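Side-chain contacts in McyG protein (Microcystis aeruginosa PCC 7806, PDB 4R0M), which probably activates phenylalanine or a related carboxylic acid as an acyl-adenylate and passes it to a peptidyl carrier domain in microcystin synthesis: residues P104-E109 with T136-L141; V113-N118 with F181-T186; T218-P223 with V227-F232; K399-Y402 with L407-E410; P527-S530 with V534-S537. One frame throughout, in Å; residues are numbered along the deposited sequence.

Contact 1: residues P104-E109 with T136-L141; sequences PSYDLE and TEIEKL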
# COMPACT_ATOMS: atom_id res chain seq x y z
N PRO A 104 -4.79 15.22 4.04
CA PRO A 104 -6.08 15.37 4.74
C PRO A 104 -6.52 16.83 4.82
O PRO A 104 -7.72 17.10 4.82
CB PRO A 104 -5.80 14.80 6.14
CG PRO A 104 -4.31 14.77 6.27
CD PRO A 104 -3.77 14.57 4.89
N SER A 105 -5.55 17.74 4.89
CA SER A 105 -5.81 19.18 4.73
C SER A 105 -4.54 19.88 4.25
O SER A 105 -3.44 19.33 4.38
CB SER A 105 -6.31 19.80 6.04
OG SER A 105 -5.31 19.80 7.04
N TYR A 106 -4.70 21.08 3.70
CA TYR A 106 -3.57 21.83 3.16
C TYR A 106 -3.30 23.13 3.92
O TYR A 106 -2.44 23.92 3.52
CB TYR A 106 -3.77 22.08 1.65
CG TYR A 106 -3.61 20.82 0.82
CD1 TYR A 106 -4.68 19.96 0.61
CD2 TYR A 106 -2.37 20.49 0.27
CE1 TYR A 106 -4.53 18.80 -0.14
CE2 TYR A 106 -2.21 19.33 -0.48
CZ TYR A 106 -3.29 18.49 -0.69
OH TYR A 106 -3.15 17.34 -1.43
N ASP A 107 -4.02 23.33 5.02
CA ASP A 107 -3.84 24.49 5.89
C ASP A 107 -3.34 24.11 7.28
O ASP A 107 -3.07 24.98 8.12
CB ASP A 107 -5.13 25.32 5.97
CG ASP A 107 -6.32 24.51 6.48
OD1 ASP A 107 -6.17 23.31 6.80
OD2 ASP A 107 -7.43 25.08 6.55
N LEU A 108 -3.22 22.81 7.53
CA LEU A 108 -2.70 22.28 8.79
C LEU A 108 -1.49 21.39 8.55
O LEU A 108 -1.34 20.80 7.48
CB LEU A 108 -3.79 21.50 9.54
CG LEU A 108 -5.07 22.22 9.97
CD1 LEU A 108 -6.12 21.21 10.40
CD2 LEU A 108 -4.82 23.24 11.07
N GLU A 109 -0.64 21.29 9.57
CA GLU A 109 0.63 20.57 9.51
C GLU A 109 0.42 19.06 9.46
O GLU A 109 -0.15 18.47 10.38
CB GLU A 109 1.47 20.96 10.73
CG GLU A 109 2.97 20.96 10.53
CD GLU A 109 3.70 21.69 11.65
OE1 GLU A 109 4.30 21.01 12.51
OE2 GLU A 109 3.66 22.94 11.68
N THR A 136 -7.85 24.89 -5.50
CA THR A 136 -7.74 26.14 -4.75
C THR A 136 -6.91 25.99 -3.48
O THR A 136 -6.07 26.85 -3.18
CB THR A 136 -9.14 26.72 -4.41
OG1 THR A 136 -9.98 26.63 -5.57
CG2 THR A 136 -9.03 28.17 -3.97
N GLU A 137 -7.14 24.90 -2.75
CA GLU A 137 -6.41 24.61 -1.51
C GLU A 137 -4.91 24.46 -1.74
O GLU A 137 -4.10 24.95 -0.95
CB GLU A 137 -6.93 23.32 -0.87
CG GLU A 137 -8.37 23.37 -0.39
CD GLU A 137 -8.94 21.99 -0.12
OE1 GLU A 137 -8.28 21.18 0.56
OE2 GLU A 137 -10.06 21.72 -0.60
N ILE A 138 -4.55 23.79 -2.83
CA ILE A 138 -3.15 23.50 -3.15
C ILE A 138 -2.41 24.76 -3.61
O ILE A 138 -1.24 24.94 -3.28
CB ILE A 138 -3.03 22.33 -4.16
CG1 ILE A 138 -3.67 21.07 -3.57
CG2 ILE A 138 -1.57 22.06 -4.51
CD1 ILE A 138 -3.83 19.92 -4.54
N GLU A 139 -3.10 25.62 -4.35
CA GLU A 139 -2.54 26.91 -4.75
C GLU A 139 -2.31 27.81 -3.54
O GLU A 139 -1.28 28.48 -3.44
CB GLU A 139 -3.45 27.62 -5.77
CG GLU A 139 -3.43 26.99 -7.16
CD GLU A 139 -4.23 27.77 -8.19
OE1 GLU A 139 -5.37 28.19 -7.88
OE2 GLU A 139 -3.73 27.96 -9.31
N LYS A 140 -3.27 27.81 -2.62
CA LYS A 140 -3.21 28.58 -1.37
C LYS A 140 -1.95 28.25 -0.56
O LYS A 140 -1.26 29.15 -0.08
CB LYS A 140 -4.47 28.35 -0.53
CG LYS A 140 -4.58 29.23 0.70
CD LYS A 140 -5.91 29.04 1.41
CE LYS A 140 -5.97 29.85 2.70
NZ LYS A 140 -7.34 29.85 3.29
N LEU A 141 -1.67 26.96 -0.43
CA LEU A 141 -0.46 26.47 0.23
C LEU A 141 0.80 27.07 -0.41
O LEU A 141 1.74 27.44 0.30
CB LEU A 141 -0.41 24.94 0.19
CG LEU A 141 0.83 24.18 0.68
CD1 LEU A 141 1.04 24.34 2.18
CD2 LEU A 141 0.73 22.71 0.30

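Contact 2: residues V113-N118 with F181-T186; sequences VKKLEN and FTSGST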
# COMPACT_ATOMS: atom_id res chain seq x y z
N VAL A 113 1.54 16.93 3.31
CA VAL A 113 1.91 18.29 2.88
C VAL A 113 3.43 18.42 2.77
O VAL A 113 3.94 19.00 1.81
CB VAL A 113 1.32 19.37 3.82
CG1 VAL A 113 2.05 20.70 3.68
CG2 VAL A 113 -0.17 19.55 3.55
N LYS A 114 4.15 17.88 3.76
CA LYS A 114 5.61 17.92 3.79
C LYS A 114 6.22 17.12 2.64
O LYS A 114 7.19 17.56 2.03
CB LYS A 114 6.15 17.40 5.13
CG LYS A 114 5.97 18.36 6.29
CD LYS A 114 6.16 17.67 7.64
CE LYS A 114 5.75 18.58 8.79
NZ LYS A 114 5.78 17.88 10.10
N LYS A 115 5.65 15.96 2.37
CA LYS A 115 6.10 15.10 1.28
C LYS A 115 5.93 15.81 -0.07
O LYS A 115 6.86 15.84 -0.88
CB LYS A 115 5.33 13.77 1.29
CG LYS A 115 6.05 12.63 0.58
CD LYS A 115 5.18 11.39 0.56
CE LYS A 115 5.96 10.18 0.08
NZ LYS A 115 5.09 8.98 -0.02
N LEU A 116 4.76 16.40 -0.29
CA LEU A 116 4.47 17.16 -1.50
C LEU A 116 5.51 18.26 -1.73
O LEU A 116 6.04 18.40 -2.83
CB LEU A 116 3.06 17.76 -1.45
CG LEU A 116 2.66 18.82 -2.48
CD1 LEU A 116 2.66 18.27 -3.91
CD2 LEU A 116 1.31 19.42 -2.13
N GLU A 117 5.80 19.03 -0.68
CA GLU A 117 6.79 20.12 -0.75
C GLU A 117 8.21 19.60 -0.96
O GLU A 117 8.97 20.18 -1.74
CB GLU A 117 6.72 21.01 0.50
CG GLU A 117 5.44 21.83 0.59
CD GLU A 117 5.37 22.73 1.81
OE1 GLU A 117 6.37 22.83 2.56
OE2 GLU A 117 4.31 23.35 2.03
N ASN A 118 8.57 18.52 -0.27
CA ASN A 118 9.90 17.93 -0.39
C ASN A 118 10.16 17.36 -1.78
O ASN A 118 11.19 17.64 -2.39
CB ASN A 118 10.14 16.85 0.68
CG ASN A 118 10.43 17.44 2.05
OD1 ASN A 118 10.84 18.59 2.18
ND2 ASN A 118 10.22 16.63 3.09
N PHE A 181 7.42 7.97 -4.82
CA PHE A 181 8.14 8.30 -3.60
C PHE A 181 7.54 7.61 -2.38
O PHE A 181 6.34 7.70 -2.14
CB PHE A 181 8.18 9.81 -3.38
CG PHE A 181 9.21 10.52 -4.22
CD1 PHE A 181 8.92 10.90 -5.53
CD2 PHE A 181 10.47 10.81 -3.70
CE1 PHE A 181 9.87 11.56 -6.30
CE2 PHE A 181 11.42 11.46 -4.47
CZ PHE A 181 11.12 11.84 -5.77
N THR A 182 8.39 6.92 -1.62
CA THR A 182 8.01 6.35 -0.34
C THR A 182 8.70 7.12 0.78
O THR A 182 9.84 7.57 0.61
CB THR A 182 8.40 4.87 -0.22
OG1 THR A 182 9.78 4.71 -0.57
CG2 THR A 182 7.56 4.00 -1.14
N SER A 183 8.01 7.29 1.91
CA SER A 183 8.61 7.93 3.08
C SER A 183 9.56 6.95 3.77
O SER A 183 9.18 5.83 4.10
CB SER A 183 7.54 8.41 4.06
OG SER A 183 6.93 9.61 3.62
N GLY A 184 10.80 7.39 3.96
CA GLY A 184 11.80 6.58 4.66
C GLY A 184 11.58 6.60 6.16
O GLY A 184 10.64 7.23 6.65
N SER A 185 12.46 5.90 6.89
CA SER A 185 12.43 5.89 8.35
C SER A 185 12.69 7.29 8.91
O SER A 185 12.01 7.73 9.84
CB SER A 185 13.45 4.90 8.90
OG SER A 185 13.19 3.58 8.43
N THR A 186 13.67 7.98 8.33
CA THR A 186 14.02 9.35 8.70
C THR A 186 14.33 10.19 7.46
O THR A 186 14.74 9.66 6.43
CB THR A 186 15.26 9.41 9.63
OG1 THR A 186 16.37 8.76 9.00
CG2 THR A 186 14.98 8.75 10.98

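Contact 3: residues T218-P223 with V227-F232; sequences TLNWMP and VGAIVF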
# COMPACT_ATOMS: atom_id res chain seq x y z
N THR A 218 -11.29 -7.21 -11.60
CA THR A 218 -10.51 -6.71 -10.46
C THR A 218 -11.26 -5.57 -9.77
O THR A 218 -11.95 -4.79 -10.42
CB THR A 218 -9.11 -6.21 -10.88
OG1 THR A 218 -9.23 -5.07 -11.74
CG2 THR A 218 -8.32 -7.30 -11.59
N LEU A 219 -11.12 -5.51 -8.44
CA LEU A 219 -11.67 -4.41 -7.65
C LEU A 219 -10.62 -3.86 -6.69
O LEU A 219 -10.07 -4.60 -5.86
CB LEU A 219 -12.93 -4.85 -6.90
CG LEU A 219 -13.67 -3.81 -6.03
CD1 LEU A 219 -15.16 -4.08 -6.01
CD2 LEU A 219 -13.12 -3.77 -4.61
N ASN A 220 -10.36 -2.56 -6.80
CA ASN A 220 -9.46 -1.86 -5.90
C ASN A 220 -10.21 -0.82 -5.07
O ASN A 220 -11.07 -0.10 -5.59
CB ASN A 220 -8.34 -1.17 -6.69
CG ASN A 220 -7.47 -0.29 -5.81
OD1 ASN A 220 -6.76 -0.78 -4.93
ND2 ASN A 220 -7.53 1.01 -6.03
N TRP A 221 -9.87 -0.75 -3.79
CA TRP A 221 -10.40 0.32 -2.94
C TRP A 221 -9.32 1.04 -2.17
O TRP A 221 -9.61 1.80 -1.25
CB TRP A 221 -11.52 -0.19 -2.04
CG TRP A 221 -11.11 -1.23 -1.03
CD1 TRP A 221 -10.85 -2.58 -1.25
CD2 TRP A 221 -10.92 -1.04 0.42
NE1 TRP A 221 -10.51 -3.21 -0.08
CE2 TRP A 221 -10.53 -2.35 0.96
CE3 TRP A 221 -11.01 0.05 1.28
CZ2 TRP A 221 -10.26 -2.54 2.31
CZ3 TRP A 221 -10.74 -0.15 2.64
CH2 TRP A 221 -10.38 -1.41 3.14
N MSE A 222 -8.08 0.86 -2.55
CA MSE A 222 -6.97 1.58 -1.99
C MSE A 222 -6.74 2.82 -2.76
O MSE A 222 -7.12 2.86 -3.89
CB MSE A 222 -5.71 0.76 -2.08
CG MSE A 222 -5.67 -0.45 -1.15
SE MSE A 222 -5.84 -0.23 0.76
CE MSE A 222 -7.63 -0.84 0.93
N PRO A 223 -6.15 3.84 -2.19
CA PRO A 223 -5.92 5.08 -2.95
C PRO A 223 -5.00 4.87 -4.14
O PRO A 223 -4.07 4.06 -4.08
CB PRO A 223 -5.28 6.03 -1.92
CG PRO A 223 -4.84 5.16 -0.80
CD PRO A 223 -5.76 3.98 -0.78
N VAL A 227 1.36 1.92 -5.22
CA VAL A 227 1.82 0.99 -6.26
C VAL A 227 0.88 -0.21 -6.51
O VAL A 227 0.79 -0.70 -7.64
CB VAL A 227 3.27 0.51 -5.99
CG1 VAL A 227 3.32 -0.46 -4.81
CG2 VAL A 227 3.89 -0.11 -7.23
N GLY A 228 0.18 -0.65 -5.47
CA GLY A 228 -0.75 -1.77 -5.57
C GLY A 228 -1.98 -1.44 -6.39
O GLY A 228 -2.55 -2.31 -7.05
N ALA A 229 -2.40 -0.18 -6.33
CA ALA A 229 -3.55 0.31 -7.07
C ALA A 229 -3.19 0.69 -8.51
O ALA A 229 -4.00 0.51 -9.42
CB ALA A 229 -4.18 1.49 -6.35
N ILE A 230 -1.99 1.21 -8.71
CA ILE A 230 -1.52 1.61 -10.03
C ILE A 230 -1.20 0.40 -10.91
O ILE A 230 -1.58 0.35 -12.08
CB ILE A 230 -0.26 2.51 -9.94
CG1 ILE A 230 -0.60 3.83 -9.25
CG2 ILE A 230 0.32 2.78 -11.33
CD1 ILE A 230 0.60 4.59 -8.74
N VAL A 231 -0.51 -0.57 -10.32
CA VAL A 231 0.05 -1.67 -11.09
C VAL A 231 -0.81 -2.93 -11.02
O VAL A 231 -1.43 -3.31 -12.02
CB VAL A 231 1.51 -1.95 -10.68
CG1 VAL A 231 2.16 -2.93 -11.64
CG2 VAL A 231 2.32 -0.67 -10.65
N PHE A 232 -0.87 -3.56 -9.84
CA PHE A 232 -1.57 -4.84 -9.67
C PHE A 232 -3.06 -4.78 -10.02
O PHE A 232 -3.61 -5.71 -10.62
CB PHE A 232 -1.36 -5.39 -8.25
CG PHE A 232 -2.14 -6.65 -7.95
CD1 PHE A 232 -2.01 -7.79 -8.75
CD2 PHE A 232 -3.00 -6.70 -6.86
CE1 PHE A 232 -2.73 -8.94 -8.47
CE2 PHE A 232 -3.72 -7.85 -6.57
CZ PHE A 232 -3.59 -8.97 -7.37

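Contact 4: residues K399-Y402 with L407-E410; sequences KGYY and LNQE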
# COMPACT_ATOMS: atom_id res chain seq x y z
N LYS A 399 15.82 -0.54 -10.52
CA LYS A 399 17.27 -0.51 -10.71
C LYS A 399 17.96 0.53 -9.83
O LYS A 399 19.17 0.44 -9.59
CB LYS A 399 17.62 -0.29 -12.19
CG LYS A 399 17.43 -1.54 -13.04
CD LYS A 399 17.38 -1.19 -14.53
CE LYS A 399 17.04 -2.41 -15.37
NZ LYS A 399 16.61 -2.04 -16.74
N GLY A 400 17.20 1.52 -9.36
CA GLY A 400 17.75 2.57 -8.50
C GLY A 400 16.78 3.68 -8.14
O GLY A 400 15.77 3.89 -8.81
N TYR A 401 17.11 4.41 -7.07
CA TYR A 401 16.32 5.55 -6.62
C TYR A 401 16.72 6.82 -7.37
O TYR A 401 17.81 6.91 -7.92
CB TYR A 401 16.48 5.76 -5.11
CG TYR A 401 15.98 4.61 -4.26
CD1 TYR A 401 14.65 4.57 -3.83
CD2 TYR A 401 16.83 3.57 -3.89
CE1 TYR A 401 14.19 3.52 -3.05
CE2 TYR A 401 16.38 2.52 -3.11
CZ TYR A 401 15.06 2.50 -2.70
OH TYR A 401 14.61 1.45 -1.92
N TYR A 402 15.82 7.80 -7.37
CA TYR A 402 16.06 9.07 -8.05
C TYR A 402 17.03 9.96 -7.28
O TYR A 402 16.83 10.25 -6.10
CB TYR A 402 14.73 9.80 -8.28
CG TYR A 402 14.86 11.09 -9.06
CD1 TYR A 402 14.95 11.07 -10.45
CD2 TYR A 402 14.89 12.33 -8.41
CE1 TYR A 402 15.07 12.25 -11.17
CE2 TYR A 402 15.01 13.51 -9.13
CZ TYR A 402 15.10 13.46 -10.51
OH TYR A 402 15.22 14.63 -11.23
N LEU A 407 22.29 6.13 -1.31
CA LEU A 407 21.33 5.08 -1.02
C LEU A 407 21.48 3.90 -1.98
O LEU A 407 21.41 2.74 -1.56
CB LEU A 407 19.90 5.62 -1.03
CG LEU A 407 18.73 4.67 -0.77
CD1 LEU A 407 18.85 3.96 0.58
CD2 LEU A 407 17.42 5.44 -0.85
N ASN A 408 21.69 4.19 -3.26
CA ASN A 408 21.88 3.16 -4.28
C ASN A 408 23.06 2.24 -4.00
O ASN A 408 22.96 1.02 -4.15
CB ASN A 408 22.00 3.79 -5.68
CG ASN A 408 20.69 4.39 -6.17
OD1 ASN A 408 19.62 4.09 -5.65
ND2 ASN A 408 20.78 5.23 -7.19
N GLN A 409 24.18 2.83 -3.57
CA GLN A 409 25.39 2.06 -3.24
C GLN A 409 25.20 1.19 -1.99
O GLN A 409 25.86 0.16 -1.85
CB GLN A 409 26.59 3.00 -3.07
CG GLN A 409 27.16 3.50 -4.39
CD GLN A 409 28.35 4.43 -4.21
OE1 GLN A 409 28.20 5.55 -3.72
NE2 GLN A 409 29.53 3.98 -4.62
N GLU A 410 24.30 1.61 -1.10
CA GLU A 410 24.02 0.88 0.13
C GLU A 410 23.12 -0.33 -0.09
O GLU A 410 23.46 -1.44 0.32
CB GLU A 410 23.40 1.82 1.18
CG GLU A 410 23.20 1.19 2.56
CD GLU A 410 22.19 1.93 3.42
OE1 GLU A 410 21.51 2.85 2.92
OE2 GLU A 410 22.06 1.58 4.61

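Contact 5: residues P527-S530 with V534-S537; sequences PKTS and VQKS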
# COMPACT_ATOMS: atom_id res chain seq x y z
N PRO A 527 0.01 8.20 12.53
CA PRO A 527 0.62 8.28 11.20
C PRO A 527 0.45 7.00 10.39
O PRO A 527 0.76 5.90 10.87
CB PRO A 527 2.10 8.55 11.51
CG PRO A 527 2.32 7.99 12.87
CD PRO A 527 1.01 8.14 13.61
N LYS A 528 -0.05 7.15 9.17
CA LYS A 528 -0.36 6.03 8.29
C LYS A 528 0.08 6.34 6.87
O LYS A 528 -0.04 7.47 6.40
CB LYS A 528 -1.87 5.77 8.29
CG LYS A 528 -2.41 5.02 9.50
CD LYS A 528 -3.91 5.24 9.62
CE LYS A 528 -4.61 4.11 10.35
NZ LYS A 528 -4.82 2.92 9.47
N THR A 529 0.60 5.32 6.19
CA THR A 529 0.83 5.40 4.75
C THR A 529 -0.53 5.47 4.06
O THR A 529 -1.55 5.21 4.70
CB THR A 529 1.60 4.17 4.21
OG1 THR A 529 0.87 2.98 4.51
CG2 THR A 529 2.99 4.09 4.83
N SER A 530 -0.54 5.83 2.78
CA SER A 530 -1.78 5.96 2.02
C SER A 530 -2.69 4.74 2.16
O SER A 530 -3.91 4.87 2.22
CB SER A 530 -1.48 6.21 0.54
OG SER A 530 -0.71 5.15 -0.00
N VAL A 534 0.17 1.56 9.67
CA VAL A 534 0.73 2.40 10.73
C VAL A 534 2.25 2.41 10.62
O VAL A 534 2.89 1.36 10.70
CB VAL A 534 0.30 1.92 12.13
CG1 VAL A 534 0.98 2.72 13.23
CG2 VAL A 534 -1.21 2.00 12.30
N GLN A 535 2.82 3.59 10.41
CA GLN A 535 4.28 3.74 10.37
C GLN A 535 4.84 3.94 11.78
O GLN A 535 4.72 5.02 12.37
CB GLN A 535 4.71 4.83 9.38
CG GLN A 535 3.77 6.02 9.28
CD GLN A 535 3.88 6.77 7.96
OE1 GLN A 535 4.68 6.42 7.09
NE2 GLN A 535 3.07 7.81 7.80
N LYS A 536 5.45 2.88 12.30
CA LYS A 536 5.88 2.80 13.69
C LYS A 536 7.11 3.66 13.99
O LYS A 536 7.34 4.03 15.14
CB LYS A 536 6.16 1.34 14.07
CG LYS A 536 4.93 0.45 14.01
CD LYS A 536 5.31 -1.02 14.12
CE LYS A 536 4.15 -1.90 13.69
NZ LYS A 536 4.59 -3.31 13.48
N SER A 537 7.89 3.97 12.95
CA SER A 537 9.06 4.83 13.08
C SER A 537 8.67 6.24 13.53
O SER A 537 9.30 6.80 14.43
CB SER A 537 9.83 4.88 11.77
OG SER A 537 10.34 3.59 11.44

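Contact 1: residues P104-E109 with T136-L141
With CG anti to its carbonyl carbon (chi1 -72°), Tyr106 sends its ring alongside the Ile138 side chain, which points the same way. Leu141 has CG anti to the backbone N (chi1 173°) and comes at the tyrosine roughly at right angles. The evidence for a CH-pi contact is direct: Ile138 CG1 is 3.9 Å from the centroid of the Tyr106 ring and only 14° off its normal, displaced a little toward the rim. Farther out, Ile138 CD1 follows the ring to its end and comes 4.1 Å from Tyr106 OH. A different part of the same ring meets leucine, for Leu141 CD2 lies at the edge, in plane, 3.8 Å from Tyr106 CD2, while the other methyl, Leu141 CD1, touches Tyr106 O at 3.8 Å. Glu137 OE1 approaches obliquely, 3.8 Å from Tyr106 CD1. The phenol hydroxyl is hydrogen-bonded to the backbone N of Ala103, and Val113 and Leu116 of helix 111-122 also pack on the tyrosine. Tyr106 thus packs against residues of both helices, 111-122 and 135-144, which brings its loop against them. No hydrogen bond links the two segments; their cohesion rests on dispersion and CH-pi contact with a buried ring, whose polar end is satisfied by its own loop.

Contact 2: residues V113-N118 with F181-T186
Lys115 NZ donates a hydrogen bond to Phe181 O at 2.8 Å, the only hydrogen bond between residues 113-118 and 181-186. The ammonium group sits 46° out of the carbonyl plane, above it and not on a lone pair. Around this bond the last methylenes of the lysine fill in: Lys115 CE is 3.7 Å from Ser183 OG and 4.1 Å from Phe181 CB. The fully extended chain, with CG anti to the backbone N (chi1 -158°), carries the charge across from the helix. A leucine in place of Lys115 would probably leave the Phe181 carbonyl without its charged donor and open a gap beside Ser183. One shell out, Thr182 touches the phenylalanyl-adenylate, and its backbone pairs with Lys190 in the two-stranded hairpin. The Thr-Ser-Gly-Ser-Thr sequence that begins at Thr182 fits the phosphate-binding P-loop (A3 motif) of adenylation domains. The bond is of ammonium-to-peptide type, with no carboxylate among the atoms across the contact; a positive charge beside this carbonyl is likely to polarise the Phe181-Thr182 peptide, just where the chain enters the adenylate pocket.

Contact 3: residues T218-P223 with V227-F232
The Ala229 methyl carries nearly all of the contact that residues 227-232 make with Asn220 and Pro223. Along the helix, Val227 O first accepts the backbone bond from Val231 N. Gly228 comes next; its N is bonded to His226 ND1 and it touches the phenylalanyl-adenylate. Ala229 then points at the strand end, where its CB lies obliquely above the Asn220 amide, 3.4 Å from Asn220 ND2 and 3.7 Å from Asn220 OD1. The same CB lies 3.4 Å from Pro223 O. A wider pi-type turn runs through 228-232, and Phe232 at its end sets its ring against Trp345.

The amide is held by its own segment and by the neighbouring strand. With CG anti to the backbone N (chi1 174°), Asn220 turns it toward Ala229 and the Met222 backbone. Asn220 OD1 accepts from Met222 N at 3.2 Å, with the donor above the carbonyl plane, and Asn220 ND2 donates to Met222 O at 2.9 Å. ND2 is also bonded to His246 ND1. A leucine in place of Asn220 would probably leave Met222 N, Met222 O and His246 without these partners. The OD1 bond defines an Asx turn, placed where strand 217-220 gives way to the loop into helix 227-240, in a beta-alpha-beta unit completed by strand 243-246.

Contact 4: residues K399-Y402 with L407-E410
The Asn408 amide reaches both backbone polar atoms of Tyr401 through hydrogen bonds. Tyr401 N donates to Asn408 OD1 at 2.9 Å along a nearly straight N-H path (167°), and the donor is tilted 19° from the carbonyl plane. The return bond, Asn408 ND2 to Tyr401 O, is weak at 3.5 Å. With CG anti to the carbonyl carbon (chi1 -70°), the asparagine leans off its helix to meet the loop, and its oxygen OD1 also lies 3.7 Å from Gly400 CA.

Contacts of the ring form a second group. Leu407 CD2 sits over one face of Tyr401, 3.8 Å from the ring centroid and offset toward the rim, in a CH-pi contact. Asn408 OD1 takes the edge, in plane, 3.3 Å from Tyr401 CD2, and amide and ring are nearly coplanar. Thus the same oxygen both accepts from the backbone N and lies against the ring of one residue.

Beyond the two segments, Tyr401 OH is hydrogen-bonded to Glu338 OE2, and Lys190 and Val192 of strand 190-195 pack against the tyrosine side chain. That side chain lies about 8 Å from the bound adenylate. Sequence and position, a Lys-Gly-Tyr-Tyr loop following strand 388-394 and leading into short helix 405-411, fit the end of the A6 core motif of adenylation domains.

Contact 5: residues P527-S530 with V534-S537
The amide of Gln535 lies with one flat side over the peptide that joins Lys528 to Thr529. Gln535 CD is 4.0 Å from both Lys528 C and Thr529 N, and the two planes are about 25° apart. Gln535 NE2 comes within 3.4 Å of Lys528 O, but the angle is too poor for a hydrogen bond, so this is a contact of flat surfaces and not a donor-acceptor pair. Beside it, Gln535 OE1 rests 3.7 Å from the Thr529 methyl CG2. The ring of Pro527 meets the aliphatic part of the glutamine: Pro527 CB is 3.8 Å from Gln535 CG. The chain is extended beyond CG, and an unusual first torsion (chi1 34°) lays it back along the 527-529 backbone.

Polar cohesion comes from the backbone. Gln535 N donates to Pro527 O at 3.1 Å, from above the carbonyl plane, and Val534 CA makes a CA-H...O contact with the same oxygen at 3.5 Å. Lys528 and Val534 form a single beta bridge. Lys528 NZ is itself hydrogen-bonded to Gly532 O, with a cation-pi contact to Tyr466, while Thr529 OG1 has a weak bond from Lys533 N.

The sequence fits the A10 motif of adenylation domains, and the Thr529 side chain is about 5 Å from the bound adenylate. One carbonyl that takes an N-H bond and a weaker CA-H...O contact, with a glutamine laid over the next peptide, is likely to fix the loop's base ahead of helix 536-545, for which Gln535 occupies the N-cap position.

From the N terminus, contact 1 opens at 104-109 and contact 2 at 113-118 before contact 1 closes at 136-141; contact 2 closes last at 181-186, so the two cross. They also touch, for instance where Leu141 meets Glu117. Contact 1 ties the loop 104-109 to helix 135-144, and contact 2 ties helix 111-122 to the end of strand 176-182. Contacts 3, 4 and 5 follow in series, none nested, each closing a short loop: within a beta-alpha-beta unit, onto helix 405-411, and onto the start of helix 536-545. Contact 5 touches contact 3 through Pro223 and Ser530, and contact 2 through Ser185 and Ser537. The late loop thus reaches earlier parts of the chain around the adenylate.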